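Local coordinates for protein tRNA (adenine(22)-N(1))-methyltransferase (Bacillus subtilis, PDB 6Q56) that methylates the N1 atom of adenosine 22 in tRNA, taking the methyl group from S-adenosyl-L-methionine, at residues A[9-12]-A[13-17]; A[34-37]-A[38-42]; A[60-63]-A[64-68]; A[82-85]-A[86-89]. The protein carries 2 engineered substitutions. All coordinates share one frame; numbering follows the deposited sequence.

Contact 1 of 4, residues A[9-12]-A[13-17]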
# COMPACT_ATOMS: atom_id res chain seq x y z
N ARG A 9 -10.49 -3.06 -6.00
CA ARG A 9 -9.32 -2.78 -5.18
C ARG A 9 -8.53 -4.03 -4.82
O ARG A 9 -7.34 -4.10 -5.09
CB ARG A 9 -9.74 -2.04 -3.92
CG ARG A 9 -8.61 -1.51 -3.09
CD ARG A 9 -9.16 -0.56 -2.04
NE ARG A 9 -10.36 -1.11 -1.43
CZ ARG A 9 -10.36 -1.95 -0.41
NH1 ARG A 9 -9.21 -2.34 0.12
NH2 ARG A 9 -11.49 -2.39 0.08
N LEU A 10 -9.17 -5.01 -4.20
CA LEU A 10 -8.49 -6.24 -3.81
C LEU A 10 -8.23 -7.14 -5.01
O LEU A 10 -7.30 -7.93 -5.00
CB LEU A 10 -9.28 -6.97 -2.73
CG LEU A 10 -9.40 -6.21 -1.41
CD1 LEU A 10 -9.89 -7.11 -0.30
CD2 LEU A 10 -8.07 -5.58 -1.04
N GLN A 11 -9.05 -7.00 -6.04
CA GLN A 11 -8.87 -7.78 -7.25
C GLN A 11 -7.51 -7.40 -7.79
O GLN A 11 -6.71 -8.25 -8.17
CB GLN A 11 -9.95 -7.46 -8.27
CG GLN A 11 -9.92 -8.37 -9.48
CD GLN A 11 -9.98 -9.82 -9.09
OE1 GLN A 11 -10.84 -10.23 -8.32
NE2 GLN A 11 -9.06 -10.62 -9.61
N THR A 12 -7.27 -6.10 -7.82
CA THR A 12 -6.02 -5.54 -8.30
C THR A 12 -4.86 -6.11 -7.50
O THR A 12 -3.85 -6.50 -8.06
CB THR A 12 -6.02 -4.01 -8.21
OG1 THR A 12 -6.94 -3.48 -9.17
CG2 THR A 12 -4.65 -3.44 -8.48
N VAL A 13 -5.02 -6.15 -6.18
CA VAL A 13 -3.98 -6.67 -5.31
C VAL A 13 -3.68 -8.12 -5.63
O VAL A 13 -2.53 -8.51 -5.77
CB VAL A 13 -4.38 -6.53 -3.83
CG1 VAL A 13 -3.41 -7.26 -2.93
CG2 VAL A 13 -4.48 -5.07 -3.43
N ALA A 14 -4.72 -8.92 -5.74
CA ALA A 14 -4.59 -10.34 -6.03
C ALA A 14 -3.79 -10.64 -7.30
O ALA A 14 -3.05 -11.61 -7.34
CB ALA A 14 -5.96 -10.99 -6.11
N GLU A 15 -3.95 -9.82 -8.32
CA GLU A 15 -3.26 -10.03 -9.59
C GLU A 15 -1.74 -10.01 -9.49
O GLU A 15 -1.06 -10.50 -10.39
CB GLU A 15 -3.71 -9.01 -10.63
CG GLU A 15 -5.19 -9.03 -10.94
CD GLU A 15 -5.71 -10.40 -11.34
OE1 GLU A 15 -4.96 -11.17 -11.97
OE2 GLU A 15 -6.87 -10.71 -11.03
N TYR A 16 -1.20 -9.43 -8.43
CA TYR A 16 0.25 -9.36 -8.28
C TYR A 16 0.81 -10.49 -7.44
O TYR A 16 2.00 -10.53 -7.18
CB TYR A 16 0.67 -8.02 -7.68
CG TYR A 16 0.49 -6.88 -8.64
CD1 TYR A 16 1.46 -6.58 -9.58
CD2 TYR A 16 -0.66 -6.13 -8.63
CE1 TYR A 16 1.29 -5.54 -10.46
CE2 TYR A 16 -0.84 -5.09 -9.51
CZ TYR A 16 0.14 -4.80 -10.42
OH TYR A 16 -0.05 -3.77 -11.30
N ILE A 17 -0.05 -11.40 -7.03
CA ILE A 17 0.39 -12.54 -6.25
C ILE A 17 1.13 -13.47 -7.19
O ILE A 17 0.58 -13.92 -8.19
CB ILE A 17 -0.78 -13.28 -5.61
CG1 ILE A 17 -1.48 -12.39 -4.60
CG2 ILE A 17 -0.28 -14.54 -4.93
CD1 ILE A 17 -2.77 -12.96 -4.10

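Contact 2 of 4, residues A[34-37]-A[38-42]. Engineered in segment 34-37: Ser35 (natural residue Cys).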
# COMPACT_ATOMS: atom_id res chain seq x y z
N PRO A 34 -7.39 -13.91 0.53
CA PRO A 34 -6.63 -15.16 0.57
C PRO A 34 -7.45 -16.37 0.14
O PRO A 34 -6.93 -17.26 -0.50
CB PRO A 34 -6.19 -15.28 2.04
CG PRO A 34 -6.86 -14.17 2.77
CD PRO A 34 -7.26 -13.14 1.77
N SER A 35 -8.73 -16.39 0.49
CA SER A 35 -9.58 -17.50 0.10
C SER A 35 -9.69 -17.50 -1.42
O SER A 35 -9.60 -18.52 -2.07
CB SER A 35 -10.97 -17.36 0.72
OG SER A 35 -10.96 -17.66 2.10
N TYR A 36 -9.87 -16.30 -1.95
CA TYR A 36 -10.00 -16.10 -3.38
C TYR A 36 -8.73 -16.51 -4.11
O TYR A 36 -8.79 -17.10 -5.18
CB TYR A 36 -10.31 -14.63 -3.67
CG TYR A 36 -10.28 -14.24 -5.12
CD1 TYR A 36 -9.09 -13.99 -5.77
CD2 TYR A 36 -11.45 -14.12 -5.85
CE1 TYR A 36 -9.05 -13.63 -7.09
CE2 TYR A 36 -11.42 -13.76 -7.18
CZ TYR A 36 -10.22 -13.51 -7.79
OH TYR A 36 -10.20 -13.16 -9.11
N ALA A 37 -7.58 -16.18 -3.53
CA ALA A 37 -6.30 -16.49 -4.15
C ALA A 37 -6.00 -17.98 -4.19
O ALA A 37 -5.53 -18.49 -5.20
CB ALA A 37 -5.18 -15.75 -3.43
N VAL A 38 -6.29 -18.66 -3.10
CA VAL A 38 -6.06 -20.09 -3.00
C VAL A 38 -7.05 -20.86 -3.87
O VAL A 38 -6.68 -21.79 -4.55
CB VAL A 38 -6.16 -20.54 -1.54
CG1 VAL A 38 -6.13 -22.05 -1.43
CG2 VAL A 38 -5.03 -19.93 -0.74
N LEU A 39 -8.31 -20.45 -3.84
CA LEU A 39 -9.34 -21.09 -4.64
C LEU A 39 -9.05 -20.97 -6.13
O LEU A 39 -9.28 -21.90 -6.88
CB LEU A 39 -10.70 -20.47 -4.36
CG LEU A 39 -11.40 -20.83 -3.07
CD1 LEU A 39 -12.57 -19.91 -2.85
CD2 LEU A 39 -11.86 -22.27 -3.10
N ASN A 40 -8.56 -19.82 -6.54
CA ASN A 40 -8.24 -19.60 -7.94
C ASN A 40 -6.83 -20.04 -8.26
O ASN A 40 -6.30 -19.73 -9.31
CB ASN A 40 -8.44 -18.14 -8.31
CG ASN A 40 -9.89 -17.72 -8.26
OD1 ASN A 40 -10.53 -17.57 -9.29
ND2 ASN A 40 -10.41 -17.54 -7.05
N HIS A 41 -6.24 -20.77 -7.33
CA HIS A 41 -4.89 -21.31 -7.49
C HIS A 41 -3.82 -20.27 -7.73
O HIS A 41 -2.74 -20.59 -8.20
CB HIS A 41 -4.91 -22.36 -8.59
CG HIS A 41 -6.12 -23.23 -8.54
ND1 HIS A 41 -7.13 -23.16 -9.48
CD2 HIS A 41 -6.52 -24.16 -7.64
CE1 HIS A 41 -8.08 -24.02 -9.17
NE2 HIS A 41 -7.73 -24.64 -8.06
N LYS A 42 -4.12 -19.03 -7.39
CA LYS A 42 -3.16 -17.96 -7.54
C LYS A 42 -2.12 -18.14 -6.46
O LYS A 42 -0.95 -17.81 -6.63
CB LYS A 42 -3.83 -16.61 -7.40
CG LYS A 42 -4.77 -16.26 -8.54
CD LYS A 42 -5.10 -14.78 -8.56
CE LYS A 42 -3.83 -13.94 -8.59
NZ LYS A 42 -2.96 -14.24 -9.76

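Contact 3 of 4, residues A[60-63]-A[64-68]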
# COMPACT_ATOMS: atom_id res chain seq x y z
N LYS A 60 -11.59 -17.08 10.71
CA LYS A 60 -11.38 -18.49 10.96
C LYS A 60 -12.63 -19.26 10.57
O LYS A 60 -12.54 -20.36 10.04
CB LYS A 60 -11.06 -18.73 12.43
CG LYS A 60 -10.23 -19.97 12.71
CD LYS A 60 -9.72 -19.98 14.14
CE LYS A 60 -10.86 -20.20 15.12
NZ LYS A 60 -10.44 -19.98 16.53
N ARG A 61 -13.79 -18.68 10.83
CA ARG A 61 -15.05 -19.33 10.52
C ARG A 61 -15.35 -19.35 9.04
O ARG A 61 -15.98 -20.27 8.55
CB ARG A 61 -16.20 -18.66 11.28
CG ARG A 61 -16.24 -19.03 12.74
CD ARG A 61 -16.20 -20.54 12.94
NE ARG A 61 -15.90 -20.89 14.32
CZ ARG A 61 -16.82 -21.11 15.25
NH1 ARG A 61 -18.11 -21.02 14.96
NH2 ARG A 61 -16.44 -21.42 16.48
N GLN A 62 -14.92 -18.33 8.32
CA GLN A 62 -15.15 -18.28 6.89
C GLN A 62 -14.28 -19.33 6.24
O GLN A 62 -14.74 -20.10 5.41
CB GLN A 62 -14.81 -16.90 6.34
CG GLN A 62 -15.29 -16.68 4.92
CD GLN A 62 -16.80 -16.81 4.80
OE1 GLN A 62 -17.50 -16.94 5.79
NE2 GLN A 62 -17.29 -16.77 3.57
N VAL A 63 -13.01 -19.35 6.62
CA VAL A 63 -12.06 -20.31 6.08
C VAL A 63 -12.50 -21.73 6.40
O VAL A 63 -12.33 -22.64 5.60
CB VAL A 63 -10.65 -20.04 6.61
CG1 VAL A 63 -9.71 -21.17 6.25
CG2 VAL A 63 -10.15 -18.73 6.04
N GLU A 64 -13.08 -21.92 7.57
CA GLU A 64 -13.54 -23.24 7.96
C GLU A 64 -14.80 -23.54 7.16
O GLU A 64 -14.96 -24.62 6.62
CB GLU A 64 -13.84 -23.26 9.46
CG GLU A 64 -13.51 -24.58 10.14
CD GLU A 64 -13.58 -24.49 11.65
OE1 GLU A 64 -13.86 -23.39 12.18
OE2 GLU A 64 -13.35 -25.52 12.31
N LYS A 65 -15.68 -22.55 7.08
CA LYS A 65 -16.93 -22.66 6.35
C LYS A 65 -16.64 -22.95 4.89
O LYS A 65 -17.37 -23.69 4.25
CB LYS A 65 -17.73 -21.36 6.47
CG LYS A 65 -19.13 -21.39 5.88
CD LYS A 65 -20.15 -21.95 6.86
CE LYS A 65 -21.56 -21.47 6.56
NZ LYS A 65 -22.09 -21.91 5.24
N SER A 66 -15.57 -22.37 4.37
CA SER A 66 -15.18 -22.56 2.98
C SER A 66 -14.37 -23.84 2.80
O SER A 66 -14.00 -24.18 1.69
CB SER A 66 -14.35 -21.38 2.50
OG SER A 66 -15.15 -20.24 2.29
N GLY A 67 -14.11 -24.54 3.89
CA GLY A 67 -13.33 -25.76 3.83
C GLY A 67 -11.94 -25.51 3.28
O GLY A 67 -11.40 -26.32 2.54
N LEU A 68 -11.37 -24.37 3.64
CA LEU A 68 -10.03 -24.01 3.19
C LEU A 68 -9.02 -24.08 4.33
O LEU A 68 -7.90 -23.61 4.22
CB LEU A 68 -10.05 -22.60 2.61
CG LEU A 68 -10.77 -22.46 1.28
CD1 LEU A 68 -10.87 -21.00 0.90
CD2 LEU A 68 -10.04 -23.25 0.22

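Contact 4 of 4, residues A[82-85]-A[86-89]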
# COMPACT_ATOMS: atom_id res chain seq x y z
N VAL A 82 2.07 -12.41 12.85
CA VAL A 82 1.42 -13.67 12.51
C VAL A 82 2.21 -14.58 11.59
O VAL A 82 1.85 -15.74 11.44
CB VAL A 82 0.04 -13.45 11.86
CG1 VAL A 82 -0.87 -12.64 12.76
CG2 VAL A 82 0.19 -12.80 10.50
N ILE A 83 3.26 -14.08 10.96
CA ILE A 83 4.02 -14.93 10.06
C ILE A 83 5.40 -15.30 10.57
O ILE A 83 5.98 -14.62 11.41
CB ILE A 83 4.17 -14.29 8.68
CG1 ILE A 83 5.12 -13.09 8.74
CG2 ILE A 83 2.82 -13.87 8.15
CD1 ILE A 83 5.58 -12.64 7.38
N LYS A 84 5.92 -16.40 10.03
CA LYS A 84 7.24 -16.87 10.38
C LYS A 84 8.17 -16.58 9.23
O LYS A 84 7.83 -16.78 8.07
CB LYS A 84 7.22 -18.36 10.68
CG LYS A 84 6.41 -18.74 11.90
CD LYS A 84 6.03 -20.21 11.88
CE LYS A 84 5.01 -20.52 12.96
NZ LYS A 84 5.61 -20.48 14.33
N LYS A 85 9.35 -16.09 9.56
CA LYS A 85 10.37 -15.78 8.57
C LYS A 85 10.43 -16.87 7.53
O LYS A 85 10.52 -18.05 7.86
CB LYS A 85 11.72 -15.69 9.26
CG LYS A 85 12.76 -14.83 8.58
CD LYS A 85 13.89 -14.54 9.54
CE LYS A 85 14.62 -13.25 9.21
NZ LYS A 85 15.60 -12.90 10.28
N GLY A 86 10.39 -16.48 6.26
CA GLY A 86 10.46 -17.43 5.17
C GLY A 86 9.26 -18.32 5.02
O GLY A 86 9.32 -19.35 4.37
N GLU A 87 8.14 -17.91 5.60
CA GLU A 87 6.93 -18.68 5.50
C GLU A 87 6.15 -18.30 4.26
O GLU A 87 5.64 -19.16 3.55
CB GLU A 87 6.07 -18.48 6.74
CG GLU A 87 4.87 -19.38 6.81
CD GLU A 87 4.26 -19.42 8.18
OE1 GLU A 87 4.39 -18.43 8.92
OE2 GLU A 87 3.63 -20.44 8.51
N ALA A 88 6.05 -17.01 4.00
CA ALA A 88 5.32 -16.52 2.84
C ALA A 88 6.22 -15.97 1.75
O ALA A 88 7.29 -15.45 2.01
CB ALA A 88 4.32 -15.46 3.27
N ASP A 89 5.76 -16.10 0.52
CA ASP A 89 6.49 -15.63 -0.64
C ASP A 89 5.94 -14.31 -1.15
O ASP A 89 6.55 -13.63 -1.96
CB ASP A 89 6.41 -16.67 -1.74
CG ASP A 89 7.08 -17.95 -1.35
OD1 ASP A 89 8.22 -17.88 -0.85
OD2 ASP A 89 6.48 -19.03 -1.53

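Contact 1 of 4, residues A[9-12]-A[13-17]
Gln11 and Glu15 meet one helical turn apart through an amide-carboxylate hydrogen bond. NE2 of Gln11 donates to OE2 of Glu15 at 2.6 Å; the N-H approach is bent, but the oxygen is met nearly along its C-O bond and lies in the plane of the Gln11 amide, although the two flat groups are turned 37° against each other. Both side chains are bent at chi2, 55° in Gln11 and -54° in Glu15, which turns their ends toward each other. The same Gln11 nitrogen also bonds the hydroxyl of Tyr36 on helix 32-39.

Backbone bonds form the second group. Val13 N reaches Arg9 O, Ala14 N reaches Leu10 O at 2.9 Å, and Glu15 N reaches Gln11 O. They belong to helix 8-14, which packs against the methyltransferase's Rossmann-like sheet, with a type I beta turn running from Ala14 to Ile17.

Apolar and aromatic contacts make up the third. Leu10 CD2 lies 4.3 Å from Val13 CG2, and Val13 continues onto Ile119 and Gln121 of strand 117-122. The Tyr16 ring presents its edge to Thr12 O, with Tyr16 CD2 at 3.3 Å, while its hydroxyl bonds Asp142.

Contact 2 of 4, residues A[34-37]-A[38-42]
One face of the Tyr36 ring is roofed by the amide of Asn40 at the C-terminal end of helix 32-39, the helix of the beta-alpha-beta unit that leads from strand 21-26 to strand 43-50 in the Rossmann-like fold. The ring is swung out with CG opposite the main-chain nitrogen (chi1 172°), which brings that face to the side chain of Asn40. There Asn40 ND2 sits 3.7 Å above the plane of the Tyr36 ring, over its centre, and the ring and amide planes are 26° apart. At Asn40 the backbone departs from helical geometry. Its chi1 of -67° sets CG beside its own backbone N, and from there the amide turns back to the last turn. Asn40 ND2 donates to Tyr36 O at 2.5 Å, in the carbonyl plane and on a lone pair, while Asn40 N bonds the same Tyr36 O at 3.0 Å from well off that plane. One carbonyl is thus gripped by two donors of a single residue.

Ser35, an engineered residue in place of cysteine, turns its OG to Ala31 O. Val38 CG2 lies 3.3 Å from Pro34 O, and the valine side chain also touches Ala46 and Ile72 of the neighbouring strands. Past the helix end, Lys42 N makes a weak bond to Ala37 O, and Lys42 CB lies 4.3 Å from Ala37 CB.

Contact 3 of 4, residues A[60-63]-A[64-68]
From its CB, 3.2 Å from Lys60 O, the carbonyl that its own backbone N bonds, Glu64 heads outward over the surface of helix 53-65 alongside Arg61. Beyond CB the glutamate is extended through CG and CD, and this straight run carries OE1 to the arginine, which is bent at chi2 (-52°). There Glu64 OE1 lies 3.8 Å from Arg61 CD and 3.9 Å from Arg61 NE. The salt bridge is a long one: the carboxylate oxygen stands off the guanidinium plane, away from the directions of its N-H groups, which leaves an electrostatic attraction rather than a hydrogen bond. The guanidinium and carboxylate planes are 76° apart.

The helix then ends in a Schellman motif, with Gly67 at positive phi. Leu68 N returns to Val63 O at 2.8 Å, an almost straight bond, and Gly67 N bonds Glu64 O. Just before the glycine, Gln62 O accepts two bonds from Ser66, from Ser66 N at 2.6 Å and a weak one from Ser66 OG.

On the inner side the turn brings Leu68 back to the helix. Leu68 CB packs 3.9 Å from Val63 CG1, and the leucine side chain continues onto Ser35 and Leu39 of helix 32-39, while Val63 meets Ile72 and Val74 of strand 72-76.

Contact 4 of 4, residues A[82-85]-A[86-89]
Stretched out, with chi1 (-173°) turning CG away from the backbone N and the chain extended beyond it, Glu87 reaches back across the turn to Lys84. Its OE1 accepts the backbone N-H of Lys84, Lys84 N standing 2.8 Å from Glu87 OE1, and the donor meets that oxygen nearly along the carboxylate C-O bond. The aliphatic part of the lysine borders the same oxygen: Lys84 CB is 3.3 Å and Lys84 CG 3.6 Å from Glu87 OE1. The ammonium group goes elsewhere, since Lys84 NZ stays 5.9 Å from Glu87 OE1.

The backbone between them is a type II beta turn from Lys84 to Glu87, in the loop that joins strand 72-76 to strand 90-96. Gly86 takes the positive phi (69°) that this turn requires at its third position. Ile83, just before the turn, packs onto Ala24 and Ile47 of the central strands, and the glutamate side chain also touches Ile47.

The other carboxylate oxygen, OE2, forms a salt bridge with Arg75, whose guanidinium also bonds Val82 O. One acidic group therefore serves two donors of different kinds, a main-chain amide at OE1 and an arginine at OE2; this pairing would be expected to favour the charged form of Glu87 and to hold its carboxylate fixed against the turn.

How the contacts relate
From the N terminus the four contacts follow in series, each a local contact between neighbouring residues, and none nests within or crosses another. Contact 1 ends helix 8-14 ahead of strand 21-26; contact 2 ends helix 32-39 ahead of strand 43-50; contact 3 ends helix 53-65 ahead of strand 72-76; contact 4 turns the loop leading into strand 90-96. The three helix ends form a chain of neighbours: Ile17 CD1 packs 3.7 Å from Ala37 CB between contacts 1 and 2, and Leu39 CD2 lies 3.9 Å from Leu68 CD2 between contacts 2 and 3. Contact 4 stands apart, its nearest atoms about 7 Å from contact 1, and adjoins the central strands.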